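Local atomic coordinates of Spermidine/putrescine ABC transporter, periplasmic binding protein (Treponema pallidum, PDB entry 2V84), a protein that probably binds polyamines such as spermidine and putrescine as the extracytoplasmic receptor of an ABC transporter. Residues Ser39-Lys42 against Lys43-Gln47; Ile101-Val104 against Gln105-Lys108; Arg146-Ser149 against Ile150-Arg153; Ala193-Thr197 against Asp198-Pro202. All coordinates share one frame; numbering follows the deposited sequence. Where two conformers were deposited one is given.

Contact 1. Residues Ser39-Lys42 against Lys43-Gln47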
loop_
_atom_site.group_PDB
_atom_site.type_symbol
_atom_site.label_atom_id
_atom_site.label_comp_id
_atom_site.label_asym_id
_atom_site.label_seq_id
_atom_site.Cartn_x
_atom_site.Cartn_y
_atom_site.Cartn_z
ATOM N N SER A 39 -4.963 2.742 19.083
ATOM C CA SER A 39 -6.201 3.243 19.670
ATOM C C SER A 39 -7.374 2.315 19.392
ATOM O O SER A 39 -8.244 2.136 20.242
ATOM C CB SER A 39 -6.519 4.639 19.153
ATOM O OG SER A 39 -6.672 4.627 17.747
ATOM N N LEU A 40 -7.393 1.736 18.194
ATOM C CA LEU A 40 -8.406 0.772 17.804
ATOM C C LEU A 40 -8.178 -0.590 18.463
ATOM O O LEU A 40 -9.139 -1.286 18.840
ATOM C CB LEU A 40 -8.437 0.649 16.273
ATOM C CG LEU A 40 -9.152 1.798 15.567
ATOM C CD1 LEU A 40 -8.938 1.774 14.054
ATOM C CD2 LEU A 40 -10.644 1.813 15.908
ATOM N N ILE A 41 -6.911 -0.970 18.610
ATOM C CA ILE A 41 -6.559 -2.206 19.311
ATOM C C ILE A 41 -7.011 -2.192 20.781
ATOM O O ILE A 41 -7.623 -3.154 21.246
ATOM C CB ILE A 41 -5.055 -2.530 19.182
ATOM C CG1 ILE A 41 -4.775 -3.124 17.799
ATOM C CG2 ILE A 41 -4.576 -3.476 20.315
ATOM C CD1 ILE A 41 -3.338 -3.035 17.390
ATOM N N LYS A 42 -6.726 -1.098 21.491
ATOM C CA LYS A 42 -7.176 -0.911 22.872
ATOM C C LYS A 42 -8.692 -1.067 22.994
ATOM O O LYS A 42 -9.177 -1.668 23.947
ATOM C CB LYS A 42 -6.782 0.482 23.424
ATOM C CG LYS A 42 -5.405 1.036 23.021
ATOM C CD LYS A 42 -4.440 1.193 24.218
ATOM C CE LYS A 42 -3.416 0.044 24.298
ATOM N NZ LYS A 42 -3.964 -1.288 23.818
ATOM N N LYS A 43 -9.429 -0.517 22.031
ATOM C CA LYS A 43 -10.891 -0.552 22.040
ATOM C C LYS A 43 -11.426 -1.955 21.872
ATOM O O LYS A 43 -12.372 -2.338 22.548
ATOM C CB LYS A 43 -11.475 0.378 20.972
ATOM C CG LYS A 43 -11.580 1.815 21.430
ATOM C CD LYS A 43 -11.679 2.796 20.283
ATOM C CE LYS A 43 -11.281 4.183 20.763
ATOM N NZ LYS A 43 -11.952 5.268 20.008
ATOM N N PHE A 44 -10.821 -2.715 20.963
ATOM C CA PHE A 44 -11.186 -4.114 20.741
ATOM C C PHE A 44 -10.869 -4.917 21.992
ATOM O O PHE A 44 -11.623 -5.812 22.371
ATOM C CB PHE A 44 -10.417 -4.664 19.536
ATOM C CG PHE A 44 -10.717 -6.104 19.211
ATOM C CD1 PHE A 44 -11.867 -6.447 18.510
ATOM C CD2 PHE A 44 -9.830 -7.113 19.577
ATOM C CE1 PHE A 44 -12.139 -7.767 18.183
ATOM C CE2 PHE A 44 -10.110 -8.454 19.256
ATOM C CZ PHE A 44 -11.271 -8.769 18.552
ATOM N N GLU A 45 -9.756 -4.573 22.632
ATOM C CA GLU A 45 -9.342 -5.220 23.869
ATOM C C GLU A 45 -10.325 -4.918 24.994
ATOM O O GLU A 45 -10.720 -5.817 25.737
ATOM C CB GLU A 45 -7.935 -4.769 24.265
ATOM C CG GLU A 45 -6.820 -5.520 23.556
ATOM C CD GLU A 45 -5.442 -5.033 23.959
ATOM O OE1 GLU A 45 -5.331 -3.881 24.428
ATOM O OE2 GLU A 45 -4.470 -5.800 23.805
ATOM N N GLN A 46 -10.722 -3.655 25.118
ATOM C CA GLN A 46 -11.667 -3.275 26.155
ATOM C C GLN A 46 -13.064 -3.832 25.879
ATOM O O GLN A 46 -13.730 -4.308 26.796
ATOM C CB GLN A 46 -11.702 -1.758 26.362
ATOM C CG GLN A 46 -11.815 -1.389 27.827
ATOM C CD GLN A 46 -12.727 -0.204 28.086
ATOM O OE1 GLN A 46 -12.592 0.854 27.468
ATOM N NE2 GLN A 46 -13.659 -0.378 29.017
ATOM N N GLN A 47 -13.494 -3.804 24.620
ATOM C CA GLN A 47 -14.831 -4.286 24.264
ATOM C C GLN A 47 -15.010 -5.782 24.522
ATOM O O GLN A 47 -15.994 -6.191 25.139
ATOM C CB GLN A 47 -15.186 -3.951 22.812
ATOM C CG GLN A 47 -16.500 -4.578 22.336
ATOM C CD GLN A 47 -17.049 -3.921 21.085
ATOM O OE1 GLN A 47 -16.434 -3.018 20.524
ATOM N NE2 GLN A 47 -18.222 -4.357 20.655
#

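Contact 2. Residues Ile101-Val104 against Gln105-Lys108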
loop_
_atom_site.group_PDB
_atom_site.type_symbol
_atom_site.label_atom_id
_atom_site.label_comp_id
_atom_site.label_asym_id
_atom_site.label_seq_id
_atom_site.Cartn_x
_atom_site.Cartn_y
_atom_site.Cartn_z
ATOM N N ILE A 101 -18.832 -11.823 9.741
ATOM C CA ILE A 101 -18.357 -10.483 9.418
ATOM C C ILE A 101 -19.440 -9.710 8.670
ATOM O O ILE A 101 -19.232 -9.316 7.536
ATOM C CB ILE A 101 -17.070 -10.505 8.563
ATOM C CG1 ILE A 101 -16.041 -11.469 9.157
ATOM C CG2 ILE A 101 -16.471 -9.088 8.483
ATOM C CD1 ILE A 101 -14.855 -11.730 8.213
ATOM N N PRO A 102 -20.591 -9.471 9.317
ATOM C CA PRO A 102 -21.690 -8.794 8.625
ATOM C C PRO A 102 -21.301 -7.415 8.061
ATOM O O PRO A 102 -21.905 -6.970 7.074
ATOM C CB PRO A 102 -22.762 -8.670 9.711
ATOM C CG PRO A 102 -22.021 -8.781 10.997
ATOM C CD PRO A 102 -20.966 -9.807 10.699
ATOM N N ASN A 103 -20.310 -6.757 8.674
ATOM C CA ASN A 103 -19.865 -5.417 8.245
ATOM C C ASN A 103 -19.109 -5.412 6.911
ATOM O O ASN A 103 -18.752 -4.349 6.377
ATOM C CB ASN A 103 -19.016 -4.757 9.338
ATOM C CG ASN A 103 -19.815 -4.433 10.578
ATOM O OD1 ASN A 103 -21.011 -4.201 10.489
ATOM N ND2 ASN A 103 -19.162 -4.442 11.749
ATOM N N VAL A 104 -18.909 -6.603 6.360
ATOM C CA VAL A 104 -18.420 -6.810 4.991
ATOM C C VAL A 104 -19.401 -6.140 3.997
ATOM O O VAL A 104 -19.041 -5.824 2.854
ATOM C CB VAL A 104 -18.135 -8.344 4.804
ATOM C CG1 VAL A 104 -19.250 -9.131 4.076
ATOM C CG2 VAL A 104 -16.731 -8.651 4.374
ATOM N N GLN A 105 -20.625 -5.884 4.456
ATOM C CA GLN A 105 -21.607 -5.166 3.646
ATOM C C GLN A 105 -21.247 -3.687 3.430
ATOM O O GLN A 105 -21.895 -2.996 2.644
ATOM C CB GLN A 105 -23.014 -5.317 4.238
ATOM C CG GLN A 105 -23.602 -6.705 4.049
ATOM C CD GLN A 105 -23.510 -7.189 2.616
ATOM O OE1 GLN A 105 -24.151 -6.638 1.719
ATOM N NE2 GLN A 105 -22.709 -8.222 2.391
ATOM N N PHE A 106 -20.212 -3.209 4.119
ATOM C CA PHE A 106 -19.765 -1.821 3.941
ATOM C C PHE A 106 -18.699 -1.664 2.852
ATOM O O PHE A 106 -18.250 -0.539 2.570
ATOM C CB PHE A 106 -19.247 -1.266 5.258
ATOM C CG PHE A 106 -20.295 -1.155 6.317
ATOM C CD1 PHE A 106 -21.529 -0.586 6.033
ATOM C CD2 PHE A 106 -20.041 -1.597 7.609
ATOM C CE1 PHE A 106 -22.503 -0.476 7.023
ATOM C CE2 PHE A 106 -20.996 -1.482 8.597
ATOM C CZ PHE A 106 -22.231 -0.931 8.306
ATOM N N ILE A 107 -18.306 -2.784 2.248
ATOM C CA ILE A 107 -17.266 -2.783 1.215
ATOM C C ILE A 107 -17.931 -2.272 -0.063
ATOM O O ILE A 107 -18.913 -2.846 -0.533
ATOM C CB ILE A 107 -16.553 -4.180 1.069
ATOM C CG1 ILE A 107 -15.757 -4.567 2.335
ATOM C CG2 ILE A 107 -15.567 -4.210 -0.097
ATOM C CD1 ILE A 107 -14.714 -3.553 2.748
ATOM N N LYS A 108 -17.420 -1.160 -0.593
ATOM C CA LYS A 108 -17.978 -0.525 -1.796
ATOM C C LYS A 108 -18.063 -1.515 -2.949
ATOM O O LYS A 108 -17.191 -2.341 -3.113
ATOM C CB LYS A 108 -17.121 0.677 -2.224
ATOM C CG LYS A 108 -17.365 1.940 -1.416
ATOM C CD LYS A 108 -16.464 3.108 -1.816
ATOM C CE LYS A 108 -16.804 4.326 -0.958
ATOM N NZ LYS A 108 -16.012 5.573 -1.200
#

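Contact 3. Residues Arg146-Ser149 against Ile150-Arg153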
loop_
_atom_site.group_PDB
_atom_site.type_symbol
_atom_site.label_atom_id
_atom_site.label_comp_id
_atom_site.label_asym_id
_atom_site.label_seq_id
_atom_site.Cartn_x
_atom_site.Cartn_y
_atom_site.Cartn_z
ATOM N N ARG A 146 2.672 17.270 -13.257
ATOM C CA ARG A 146 2.289 16.311 -12.219
ATOM C C ARG A 146 2.309 14.890 -12.785
ATOM O O ARG A 146 1.267 14.250 -12.988
ATOM C CB ARG A 146 0.905 16.668 -11.663
ATOM C CG ARG A 146 0.871 17.953 -10.860
ATOM C CD ARG A 146 -0.427 18.028 -10.011
ATOM N NE ARG A 146 -0.471 19.212 -9.148
ATOM C CZ ARG A 146 -0.866 20.433 -9.527
ATOM N NH1 ARG A 146 -1.262 20.675 -10.776
ATOM N NH2 ARG A 146 -0.860 21.440 -8.656
ATOM N N THR A 147 3.514 14.419 -13.091
ATOM C CA THR A 147 3.722 13.191 -13.857
ATOM C C THR A 147 4.987 12.500 -13.338
ATOM O O THR A 147 5.837 13.137 -12.721
ATOM C CB THR A 147 3.900 13.456 -15.399
ATOM O OG1 THR A 147 5.127 14.173 -15.625
ATOM C CG2 THR A 147 2.756 14.283 -15.979
ATOM N N TRP A 148 5.121 11.214 -13.642
ATOM C CA TRP A 148 6.330 10.453 -13.268
ATOM C C TRP A 148 7.601 10.989 -13.922
ATOM O O TRP A 148 8.700 10.735 -13.446
ATOM C CB TRP A 148 6.164 8.965 -13.630
ATOM C CG TRP A 148 5.052 8.320 -12.833
ATOM C CD1 TRP A 148 3.816 7.986 -13.288
ATOM C CD2 TRP A 148 5.068 7.991 -11.430
ATOM N NE1 TRP A 148 3.055 7.472 -12.261
ATOM C CE2 TRP A 148 3.797 7.457 -11.112
ATOM C CE3 TRP A 148 6.032 8.089 -10.421
ATOM C CZ2 TRP A 148 3.458 7.029 -9.817
ATOM C CZ3 TRP A 148 5.702 7.665 -9.132
ATOM C CH2 TRP A 148 4.424 7.125 -8.846
ATOM N N SER A 149 7.457 11.647 -15.069
ATOM C CA SER A 149 8.615 12.144 -15.777
ATOM C C SER A 149 9.302 13.239 -14.972
ATOM O O SER A 149 10.336 13.751 -15.385
ATOM C CB SER A 149 8.225 12.634 -17.161
ATOM O OG SER A 149 7.999 11.499 -18.015
ATOM N N ILE A 150 8.738 13.595 -13.820
ATOM C CA ILE A 150 9.390 14.586 -12.945
ATOM C C ILE A 150 10.757 14.041 -12.499
ATOM O O ILE A 150 11.694 14.783 -12.211
ATOM C CB ILE A 150 8.505 14.947 -11.717
ATOM C CG1 ILE A 150 9.082 16.178 -10.995
ATOM C CG2 ILE A 150 8.319 13.731 -10.765
ATOM C CD1 ILE A 150 8.056 16.946 -10.169
ATOM N N PHE A 151 10.883 12.718 -12.477
ATOM C CA PHE A 151 12.149 12.114 -12.084
ATOM C C PHE A 151 13.250 12.163 -13.150
ATOM O O PHE A 151 14.402 11.846 -12.871
ATOM C CB PHE A 151 11.905 10.699 -11.523
ATOM C CG PHE A 151 11.107 10.708 -10.253
ATOM C CD1 PHE A 151 11.685 11.169 -9.072
ATOM C CD2 PHE A 151 9.770 10.266 -10.234
ATOM C CE1 PHE A 151 10.964 11.197 -7.881
ATOM C CE2 PHE A 151 9.035 10.284 -9.063
ATOM C CZ PHE A 151 9.631 10.764 -7.877
ATOM N N SER A 152 12.906 12.612 -14.356
ATOM C CA SER A 152 13.907 12.803 -15.393
ATOM C C SER A 152 14.437 14.250 -15.432
ATOM O O SER A 152 15.227 14.596 -16.313
ATOM C CB SER A 152 13.339 12.379 -16.744
ATOM O OG SER A 152 12.469 13.387 -17.192
ATOM N N ARG A 153 14.016 15.075 -14.469
ATOM C CA ARG A 153 14.447 16.478 -14.402
ATOM C C ARG A 153 15.872 16.618 -13.904
ATOM O O ARG A 153 16.131 16.458 -12.724
ATOM C CB ARG A 153 13.518 17.291 -13.508
ATOM C CG ARG A 153 12.208 17.536 -14.190
ATOM C CD ARG A 153 11.373 18.558 -13.518
ATOM N NE ARG A 153 12.006 19.867 -13.299
ATOM C CZ ARG A 153 11.315 20.888 -12.818
ATOM N NH1 ARG A 153 10.020 20.730 -12.586
ATOM N NH2 ARG A 153 11.878 22.060 -12.592
#

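Contact 4. Residues Ala193-Thr197 against Asp198-Pro202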
loop_
_atom_site.group_PDB
_atom_site.type_symbol
_atom_site.label_atom_id
_atom_site.label_comp_id
_atom_site.label_asym_id
_atom_site.label_seq_id
_atom_site.Cartn_x
_atom_site.Cartn_y
_atom_site.Cartn_z
ATOM N N ALA A 193 12.783 -0.964 -17.630
ATOM C CA ALA A 193 14.099 -0.980 -16.973
ATOM C C ALA A 193 15.045 0.094 -17.509
ATOM O O ALA A 193 15.773 0.729 -16.735
ATOM C CB ALA A 193 14.733 -2.336 -17.101
ATOM N N ILE A 194 15.049 0.274 -18.830
ATOM C CA ILE A 194 15.885 1.295 -19.460
ATOM C C ILE A 194 15.416 2.691 -19.044
ATOM O O ILE A 194 16.240 3.570 -18.779
ATOM C CB ILE A 194 15.899 1.177 -21.001
ATOM C CG1 ILE A 194 16.664 -0.088 -21.422
ATOM C CG2 ILE A 194 16.541 2.425 -21.624
ATOM C CD1 ILE A 194 16.444 -0.538 -22.884
ATOM N N LEU A 195 14.099 2.889 -18.994
ATOM C CA LEU A 195 13.551 4.164 -18.509
ATOM C C LEU A 195 14.052 4.512 -17.097
ATOM O O LEU A 195 14.550 5.617 -16.862
ATOM C CB LEU A 195 12.017 4.150 -18.561
ATOM C CG LEU A 195 11.283 5.479 -18.352
ATOM C CD1 LEU A 195 11.674 6.512 -19.436
ATOM C CD2 LEU A 195 9.797 5.281 -18.315
ATOM N N VAL A 196 13.919 3.574 -16.154
ATOM C CA VAL A 196 14.382 3.813 -14.772
ATOM C C VAL A 196 15.896 4.015 -14.732
ATOM O O VAL A 196 16.376 4.971 -14.138
ATOM C CB VAL A 196 13.999 2.662 -13.788
ATOM C CG1 VAL A 196 14.419 3.015 -12.379
ATOM C CG2 VAL A 196 12.508 2.359 -13.831
ATOM N N THR A 197 16.643 3.099 -15.357
ATOM C CA THR A 197 18.108 3.153 -15.313
ATOM C C THR A 197 18.685 4.379 -15.999
ATOM O O THR A 197 19.510 5.081 -15.422
ATOM C CB THR A 197 18.725 1.886 -15.917
ATOM O OG1 THR A 197 18.200 0.768 -15.215
ATOM C CG2 THR A 197 20.229 1.886 -15.789
ATOM N N ASP A 198 18.237 4.628 -17.224
ATOM C CA ASP A 198 18.819 5.681 -18.037
ATOM C C ASP A 198 18.224 7.055 -17.855
ATOM O O ASP A 198 18.902 8.045 -18.132
ATOM C CB ASP A 198 18.792 5.302 -19.525
ATOM C CG ASP A 198 19.825 4.252 -19.881
ATOM O OD1 ASP A 198 20.769 4.039 -19.077
ATOM O OD2 ASP A 198 19.686 3.650 -20.972
ATOM N N HIS A 199 16.980 7.144 -17.395
ATOM C CA HIS A 199 16.287 8.448 -17.338
ATOM C C HIS A 199 15.966 8.972 -15.943
ATOM O O HIS A 199 16.031 10.186 -15.704
ATOM C CB HIS A 199 15.051 8.447 -18.239
ATOM C CG HIS A 199 15.377 8.236 -19.689
ATOM N ND1 HIS A 199 16.133 9.133 -20.415
ATOM C CD2 HIS A 199 15.106 7.212 -20.532
ATOM C CE1 HIS A 199 16.293 8.682 -21.644
ATOM N NE2 HIS A 199 15.672 7.519 -21.743
ATOM N N TRP A 200 15.648 8.070 -15.017
ATOM C CA TRP A 200 15.263 8.468 -13.664
ATOM C C TRP A 200 16.377 8.279 -12.662
ATOM O O TRP A 200 16.724 9.205 -11.958
ATOM C CB TRP A 200 14.006 7.725 -13.206
ATOM C CG TRP A 200 12.792 8.016 -14.038
ATOM C CD1 TRP A 200 12.650 9.007 -14.975
ATOM C CD2 TRP A 200 11.549 7.310 -14.005
ATOM N NE1 TRP A 200 11.402 8.959 -15.527
ATOM C CE2 TRP A 200 10.697 7.927 -14.951
ATOM C CE3 TRP A 200 11.062 6.218 -13.252
ATOM C CZ2 TRP A 200 9.379 7.500 -15.168
ATOM C CZ3 TRP A 200 9.752 5.778 -13.475
ATOM C CH2 TRP A 200 8.918 6.432 -14.422
ATOM N N LYS A 201 16.929 7.069 -12.591
ATOM C CA LYS A 201 18.006 6.757 -11.644
ATOM C C LYS A 201 19.176 7.766 -11.595
ATOM O O LYS A 201 19.660 8.079 -10.486
ATOM C CB LYS A 201 18.514 5.319 -11.888
ATOM C CG LYS A 201 19.712 4.885 -11.039
ATOM C CD LYS A 201 20.066 3.418 -11.354
ATOM C CE LYS A 201 21.419 3.009 -10.759
ATOM N NZ LYS A 201 21.745 1.585 -11.084
ATOM N N PRO A 202 19.634 8.289 -12.765
ATOM C CA PRO A 202 20.757 9.235 -12.737
ATOM C C PRO A 202 20.487 10.523 -11.953
ATOM O O PRO A 202 21.428 11.217 -11.574
ATOM C CB PRO A 202 20.951 9.588 -14.220
ATOM C CG PRO A 202 20.392 8.476 -14.946
ATOM C CD PRO A 202 19.204 8.049 -14.154
#

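Contact 1. Residues Ser39-Lys42 against Lys43-Gln47
Lys42 and Glu45 form an i to i+3 salt bridge on the surface of helix 38-48, the helical crossover of the beta-alpha-beta unit that joins parallel strands 26-32 and 51-57. The bond itself is weak, NZ of Lys42 standing 3.0 Å from OE1 of Glu45. To reach it the lysine chain curls back on itself, bent at chi2, chi3 and chi4, and runs beside the extended glutamate. The other carboxylate oxygen, OE2, accepts the backbone N-H of Val52, so Glu45 is held from two directions and pins the helix to the strand that follows it. Lys43 and Ser39, one turn apart, both turn to Glu287 of helix 282-292, the lysine by a salt bridge and the serine through OG.

The backbone carries the usual i to i+4 bonds, of which Gln46 N to Lys42 O is 2.8 Å and Glu45 N to Ile41 O is 2.9 Å. Lys43 N to Ser39 O is weak at 3.4 Å. The buried side carries Leu40 against helix 282-292, Ile41 against Val52 and Tyr54, and Phe44, whose ring makes edge-to-face contacts with Phe275 and Phe278. With its CG anti to the backbone N (chi1 -180°), Phe44 leads away from the preceding turn. Ile41 instead keeps a methyl near the glutamate, its CG2 lying 4.1 Å from CD of Glu45.

Contact 2. Residues Ile101-Val104 against Gln105-Lys108
Three consecutive i to i+3 bonds wind residues 102-106 into a short 3-10 segment, the last bond coming from Ile107: Gln105 N to Pro102 O at 3.1 Å, Phe106 N to Asn103 O at 2.9 Å and Ile107 N to Val104 O at 3.2 Å. Asn103 and Phe106, three residues apart, point the same way and lie alongside one another, with the amide and ring planes only 23° apart. The carboxamide oxygen OD1 of Asn103 comes 3.3 Å from CE2 of the ring, while CB of Asn103 touches the neighbouring CD2. Both side chains have CG beside the backbone N (chi1 -67° and -65°), which sends them out in step from the turn. The amide is anchored from its other end, since ND2 donates to the backbone oxygen of Asn277.

The turn lies in the loop between strand 93-94 and helix 109-114, just before the helix, with Lys108 as the N-cap residue. Ile101 and Pro102 rest on helix 269-279, Ile107 touches Arg112 of helix 109-114, and Phe106 meets the ring of His299 while its backbone bonds to Arg300.

Contact 3. Residues Arg146-Ser149 against Ile150-Arg153
Ser149 O takes two hydrogen bonds from Ser152, one from the backbone N at 3.0 Å and one from the hydroxyl OG at 2.8 Å. The two donors use the carbonyl differently: OG lies in its plane on a lone pair, whereas the N-H comes in from above, 63° out of that plane. A chi1 of 76° sets OG between the backbone N and the carbonyl carbon of Ser152, turned back toward Ser149 O. Phe151 N reaches Trp148 O at 3.1 Å along a nearly straight N-H line (171°).

On the other side of the backbone, Trp148 and Phe151 run side by side. CE2 of the phenylalanine meets the edge of the indole near its plane, 4.0 Å from CE3 of Trp148. CG2 of Ile150 is placed over one face of the Phe151 ring, toward its rim, and also comes 3.2 Å from Thr147 O. These bonds and side chains belong to a 3-10 turn, residues 148-152, in the loop that leads from strand 125-137 to strand 160-162 of the mixed sheet.

That sheet backs the apolar residues: Ile134 touches Trp148, Ile150 and Phe151, and Val223 touches the latter two. Farther out, the indole is oriented by the hydrogen bond from NE1 to OG of Ser253, and His225 packs against it edge-to-face. The Trp148 side chain is about 6 Å from that of Glu168, a predicted spermidine-binding residue. At the end of the turn, Arg153 is tied to the backbone oxygen of Ser143 and to the carboxylate of Asp155.

Contact 4. Residues Ala193-Thr197 against Asp198-Pro202
Leu195 packs on two side chains of the following turn, sending one methyl to each: CD1 lies 3.7 Å from CD2 of His199, and CD2 lies 3.9 Å from CZ2 of Trp200. The leucine crosses the histidine at about a right angle, and its CG sits over one face of the indole, toward the rim. CG is anti to the backbone N (chi1 -168°), and chi2 of 61° then directs the two methyls to their separate partners. Val196 adds CG2, which approaches CE3 of Trp200 obliquely, and CG2 of Ile194 lies alongside Asp198, near OD2.

The backbone bonds change span along this part of helix 186-200. Asp198 N bonds to Ile194 O in the ordinary i to i+4 way at 2.7 Å. Leu195 O then receives both His199 N, at 2.9 Å and from above the carbonyl plane, and Trp200 N, at 3.3 Å and in that plane. Lys201 N reaches Val196 O at 2.7 Å, nearly along the C=O axis. The bonds from Trp200 N and Lys201 N both span i to i+5, widening the helix here into a pi-type turn.

One side-chain bond stays within residues 193-197: OG1 of Thr197 donates to Ala193 O at 2.9 Å, from the opposite face to Thr197 N, so a single carbonyl holds both.

Around this turn, Val196 and Trp200 face helix 166-176, touching Ala173, while Ala193, Val196 and Thr197 meet helix 330-342. NZ of Lys201 forms a salt bridge with the terminal carboxylate of Arg343 and a hydrogen bond to Val340 O, linking this region to the C-terminus.

Overall arrangement
The four contacts fall into two groups on opposite sides of the chain's centre. Contacts 1 and 2 have centres about 20 Å apart and do not touch, but both lean on helix 269-279, through Phe44 in one and Ile101 in the other. Contacts 3 and 4, about 12 Å between centres, meet directly: Trp200 packs on Trp148, Phe151 and Ser152, and CZ2 of Trp200 lies 3.7 Å from Trp148 O. Contact 3 comes closer to the predicted spermidine site, about 6 Å between the side chains of Trp148 and Glu168, against about 9 Å from Val196 to Met166 in contact 4. Contacts 1 and 4 are the most distant, about 46 Å between centres.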